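Local coordinates for methyl-coenzyme M reductase I beta subunit (PDB 1E6Y), which forms part of methyl-coenzyme M reductase, the nickel enzyme that releases methane from methyl-coenzyme M with coenzyme B as reductant in the last step of methanogenesis, at residues A244-L247 with L248-I251; P342-Y346 with G347-G351. All coordinates share one frame; numbering follows the deposited sequence.

Contact 1 and contact 2 both mark the entry from a loop into a helix, both in the C-terminal domain of the beta-subunit family. They come in series along the chain: contact 1 opens helix 247-255, and contact 2, about a hundred residues later, opens helix 348-358. Their centres lie 21 Å apart and their nearest atoms about 12 Å, so they do not touch, but helix 296-318 packs against side chains of both. Each approach has successive residues with left-handed backbone angles just ahead of the helix. Neither contact lies at the coenzyme or F430 pockets; helix 348-358, however, runs on to Phe-358, which lines the coenzyme M and coenzyme B pockets.

Contact 1. Residues A244-L247 with L248-I251; sequences ANNL and LYDI
The carboxamide of Asn-246 and the ring of Tyr-249 run side by side in the same direction at the start of a helix, their planes only 3° apart. The amide oxygen lies against the root of the tyrosine, Asn-246 OD1 3.2 Å from Tyr-249 CB. The Asp-250 side chain crosses that of Asn-246 at about a right angle, its carboxylate plane turned 68° from the amide. Although Asn-246 ND2 and Asp-250 OD1 are 3.3 Å apart, the angle is poor for a hydrogen bond; a water makes the link, accepting from Asn-246 ND2 at 3.0 Å and donating to Asp-250 OD2 at 2.8 Å. A second water joins that same carboxylate oxygen to Asn-245 O. The helix proper begins with Asp-250 N bonded to Asn-246 O at 2.8 Å and Ile-251 N to Leu-247 O at 2.9 Å.

Asn-246 is the N-cap residue, yet its side chain makes no capping bond: Asn-243 OD1 takes Tyr-249 N, while Asn-243 ND2 donates to Asn-246 OD1. Asn-245 and Asn-246 sit at the two central positions of a type I' turn, 244-247, whose left-handed backbone angles asparagine tolerates well. With an alanine here in place of Asn-246, Asn-243 ND2 and the bridging water would probably lose their partner, leaving the Asn-243 side chain freer to turn. One helical turn apart, Leu-247 and Ile-251 lie alongside each other, Leu-247 CG 3.8 Å from Ile-251 CD1; chi1 of -69° sets Ile-251 CG1 beside its own nitrogen and brings the branch back over Leu-247 O.

Leu-248 and Ile-251 pack on helix 296-318, Leu-247 rests on Tyr-239 of helix 228-241 and Arg-271 of helix 261-274, and strand 3-7 meets Asn-246 through Tyr-7.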
loop_
_atom_site.group_PDB
_atom_site.type_symbol
_atom_site.label_atom_id
_atom_site.label_comp_id
_atom_site.label_asym_id
_atom_site.label_seq_id
_atom_site.Cartn_x
_atom_site.Cartn_y
_atom_site.Cartn_z
ATOM N N ALA E 244 1.690 -20.374 -36.038
ATOM C CA ALA E 244 2.794 -20.630 -36.960
ATOM C C ALA E 244 2.704 -22.028 -37.561
ATOM O O ALA E 244 2.423 -23.003 -36.855
ATOM C CB ALA E 244 4.125 -20.458 -36.246
ATOM N N ASN E 245 2.851 -22.093 -38.883
ATOM C CA ASN E 245 2.830 -23.347 -39.635
ATOM C C ASN E 245 1.527 -24.120 -39.491
ATOM O O ASN E 245 1.462 -25.303 -39.828
ATOM C CB ASN E 245 4.017 -24.231 -39.236
ATOM C CG ASN E 245 5.353 -23.587 -39.551
ATOM O OD1 ASN E 245 5.432 -22.652 -40.349
ATOM N ND2 ASN E 245 6.406 -24.065 -38.900
ATOM N N ASN E 246 0.473 -23.419 -39.079
ATOM C CA ASN E 246 -0.852 -24.007 -38.882
ATOM C C ASN E 246 -0.852 -25.139 -37.859
ATOM O O ASN E 246 -1.800 -25.922 -37.796
ATOM C CB ASN E 246 -1.415 -24.520 -40.216
ATOM C CG ASN E 246 -2.878 -24.172 -40.408
ATOM O OD1 ASN E 246 -3.389 -23.229 -39.807
ATOM N ND2 ASN E 246 -3.554 -24.918 -41.274
ATOM N N LEU E 247 0.189 -25.192 -37.032
ATOM C CA LEU E 247 0.348 -26.268 -36.057
ATOM C C LEU E 247 -0.781 -26.258 -35.032
ATOM O O LEU E 247 -1.435 -27.278 -34.813
ATOM C CB LEU E 247 1.700 -26.146 -35.348
ATOM C CG LEU E 247 2.110 -27.321 -34.459
ATOM C CD1 LEU E 247 2.233 -28.584 -35.301
ATOM C CD2 LEU E 247 3.429 -27.012 -33.761
ATOM N N LEU E 248 -1.049 -25.085 -34.464
ATOM C CA LEU E 248 -2.128 -24.921 -33.496
ATOM C C LEU E 248 -3.472 -25.322 -34.098
ATOM O O LEU E 248 -4.184 -26.154 -33.540
ATOM C CB LEU E 248 -2.193 -23.466 -33.013
ATOM C CG LEU E 248 -3.401 -23.069 -32.154
ATOM C CD1 LEU E 248 -3.366 -23.802 -30.817
ATOM C CD2 LEU E 248 -3.393 -21.569 -31.940
ATOM N N TYR E 249 -3.781 -24.765 -35.266
ATOM C CA TYR E 249 -5.032 -25.049 -35.956
ATOM C C TYR E 249 -5.184 -26.536 -36.284
ATOM O O TYR E 249 -6.256 -27.114 -36.088
ATOM C CB TYR E 249 -5.121 -24.222 -37.243
ATOM C CG TYR E 249 -6.399 -24.441 -38.017
ATOM C CD1 TYR E 249 -7.536 -23.682 -37.751
ATOM C CD2 TYR E 249 -6.489 -25.448 -38.980
ATOM C CE1 TYR E 249 -8.732 -23.920 -38.418
ATOM C CE2 TYR E 249 -7.678 -25.695 -39.650
ATOM C CZ TYR E 249 -8.797 -24.929 -39.367
ATOM O OH TYR E 249 -9.976 -25.174 -40.032
ATOM N N ASP E 250 -4.121 -27.140 -36.809
ATOM C CA ASP E 250 -4.156 -28.537 -37.232
ATOM C C ASP E 250 -4.302 -29.496 -36.059
ATOM O O ASP E 250 -5.035 -30.482 -36.146
ATOM C CB ASP E 250 -2.893 -28.892 -38.025
ATOM C CG ASP E 250 -2.912 -28.341 -39.443
ATOM O OD1 ASP E 250 -3.967 -27.857 -39.903
ATOM O OD2 ASP E 250 -1.859 -28.400 -40.107
ATOM N N ILE E 251 -3.607 -29.205 -34.963
ATOM C CA ILE E 251 -3.692 -30.042 -33.772
ATOM C C ILE E 251 -5.095 -29.977 -33.173
ATOM O O ILE E 251 -5.672 -31.010 -32.822
ATOM C CB ILE E 251 -2.637 -29.629 -32.714
ATOM C CG1 ILE E 251 -1.238 -29.984 -33.230
ATOM C CG2 ILE E 251 -2.902 -30.340 -31.387
ATOM C CD1 ILE E 251 -0.102 -29.533 -32.327
HETATM O O HOH W 1 0.974 -23.000 -34.399
HETATM O O HOH W 2 0.685 -27.766 -39.111
HETATM O O HOH W 3 -1.802 -27.063 -42.513
#

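Contact 2. Residues P342-Y346 with G347-G351; sequences PGCDY and GKVEG
Lys-348 N is hydrogen-bonded to Asp-345 O at 3.1 Å, closing the second of two overlapping beta turns that lead into helix 348-358; the first is closed by Tyr-346 N bonding back to Gly-343 O at 2.9 Å. By its backbone angles the first turn is type II and the second type I', with Asp-345, Tyr-346 and Gly-347 all at positive phi. Gly-347, at the N-cap, has phi of 109°, where a beta carbon would collide with Tyr-346 O; only a residue without a side chain fits comfortably. Val-349 N makes a weak bond to Cys-344 O at 3.4 Å, and a water ties that same oxygen to Glu-350 N.

Among the side chains, Cys-344 and Val-349 form the apolar patch. The thiol sulfur lies 3.6 Å from Val-349 CG2, because chi1 of -175° swings SG opposite the backbone nitrogen; the short cysteine also fits against Ala-303 and Ala-304 of helix 296-318, and the branched valine offers CG2 to the sulfur. Asp-345 slants across the root of Lys-348, Asp-345 OD2 sitting 3.6 Å from Lys-348 CB. Asp-345 OD1 makes a salt bridge to Arg-383, and Asp-345 OD2 a hydrogen bond to Ser-382 OG. Tyr-346 turns its hydroxyl to His-232, and its ring meets Phe-242 of the gamma subunit edge-to-face.

Lys-348 is bent along its length, and its amine pairs with an acidic side chain of another protein chain. Asp-345 OD1 stays 4.2 Å from Lys-348 NZ, beyond a salt bridge, while a water accepts from Lys-348 NZ at 2.7 Å.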
loop_
_atom_site.group_PDB
_atom_site.type_symbol
_atom_site.label_atom_id
_atom_site.label_comp_id
_atom_site.label_asym_id
_atom_site.label_seq_id
_atom_site.Cartn_x
_atom_site.Cartn_y
_atom_site.Cartn_z
ATOM N N PRO E 342 10.586 -31.521 -19.920
ATOM C CA PRO E 342 9.871 -30.478 -19.174
ATOM C C PRO E 342 8.695 -29.895 -19.951
ATOM O O PRO E 342 8.746 -29.768 -21.177
ATOM C CB PRO E 342 10.952 -29.429 -18.907
ATOM C CG PRO E 342 11.913 -29.612 -20.030
ATOM C CD PRO E 342 11.957 -31.100 -20.252
ATOM N N GLY E 343 7.620 -29.597 -19.230
ATOM C CA GLY E 343 6.461 -28.971 -19.838
ATOM C C GLY E 343 6.742 -27.532 -20.225
ATOM O O GLY E 343 7.860 -27.033 -20.043
ATOM N N CYS E 344 5.722 -26.854 -20.741
ATOM C CA CYS E 344 5.880 -25.492 -21.230
ATOM C C CYS E 344 6.364 -24.548 -20.132
ATOM O O CYS E 344 5.889 -24.601 -18.997
ATOM C CB CYS E 344 4.567 -24.973 -21.809
ATOM S SG CYS E 344 4.729 -23.347 -22.570
ATOM N N ASP E 345 7.367 -23.743 -20.470
ATOM C CA ASP E 345 7.989 -22.805 -19.539
ATOM C C ASP E 345 8.656 -23.544 -18.375
ATOM O O ASP E 345 8.830 -22.988 -17.288
ATOM C CB ASP E 345 6.948 -21.803 -19.019
ATOM C CG ASP E 345 7.506 -20.395 -18.860
ATOM O OD1 ASP E 345 8.700 -20.165 -19.130
ATOM O OD2 ASP E 345 6.738 -19.508 -18.451
ATOM N N TYR E 346 9.017 -24.804 -18.622
ATOM C CA TYR E 346 9.804 -25.617 -17.696
ATOM C C TYR E 346 9.158 -25.731 -16.319
ATOM O O TYR E 346 9.834 -25.690 -15.288
ATOM C CB TYR E 346 11.233 -25.065 -17.601
ATOM C CG TYR E 346 11.800 -24.708 -18.956
ATOM C CD1 TYR E 346 11.877 -25.667 -19.966
ATOM C CD2 TYR E 346 12.079 -23.381 -19.288
ATOM C CE1 TYR E 346 12.196 -25.315 -21.270
ATOM C CE2 TYR E 346 12.405 -23.018 -20.591
ATOM C CZ TYR E 346 12.453 -23.990 -21.577
ATOM O OH TYR E 346 12.715 -23.637 -22.881
ATOM N N GLY E 347 7.845 -25.948 -16.325
ATOM C CA GLY E 347 7.102 -26.109 -15.093
ATOM C C GLY E 347 6.202 -24.933 -14.766
ATOM O O GLY E 347 5.247 -25.087 -14.008
ATOM N N LYS E 348 6.473 -23.770 -15.353
ATOM C CA LYS E 348 5.792 -22.543 -14.942
ATOM C C LYS E 348 4.365 -22.406 -15.463
ATOM O O LYS E 348 3.542 -21.739 -14.834
ATOM C CB LYS E 348 6.612 -21.309 -15.329
ATOM C CG LYS E 348 7.953 -21.223 -14.611
ATOM C CD LYS E 348 8.258 -19.814 -14.135
ATOM C CE LYS E 348 8.845 -18.965 -15.246
ATOM N NZ LYS E 348 10.314 -19.158 -15.387
ATOM N N VAL E 349 4.055 -23.034 -16.594
ATOM C CA VAL E 349 2.663 -23.081 -17.036
ATOM C C VAL E 349 1.870 -24.017 -16.130
ATOM O O VAL E 349 0.786 -23.669 -15.670
ATOM C CB VAL E 349 2.526 -23.537 -18.507
ATOM C CG1 VAL E 349 1.055 -23.728 -18.859
ATOM C CG2 VAL E 349 3.148 -22.499 -19.436
ATOM N N GLU E 350 2.451 -25.173 -15.823
ATOM C CA GLU E 350 1.838 -26.106 -14.882
ATOM C C GLU E 350 1.677 -25.461 -13.510
ATOM O O GLU E 350 0.611 -25.546 -12.903
ATOM C CB GLU E 350 2.691 -27.367 -14.758
ATOM C CG GLU E 350 2.037 -28.474 -13.960
ATOM C CD GLU E 350 2.960 -29.654 -13.718
ATOM O OE1 GLU E 350 2.787 -30.325 -12.680
ATOM O OE2 GLU E 350 3.841 -29.923 -14.565
ATOM N N GLY E 351 2.728 -24.782 -13.053
ATOM C CA GLY E 351 2.696 -24.104 -11.770
ATOM C C GLY E 351 1.644 -23.014 -11.721
ATOM O O GLY E 351 0.827 -22.979 -10.798
HETATM O O HOH W 4 4.632 -26.234 -17.328
HETATM O O HOH W 5 11.675 -21.166 -16.649
#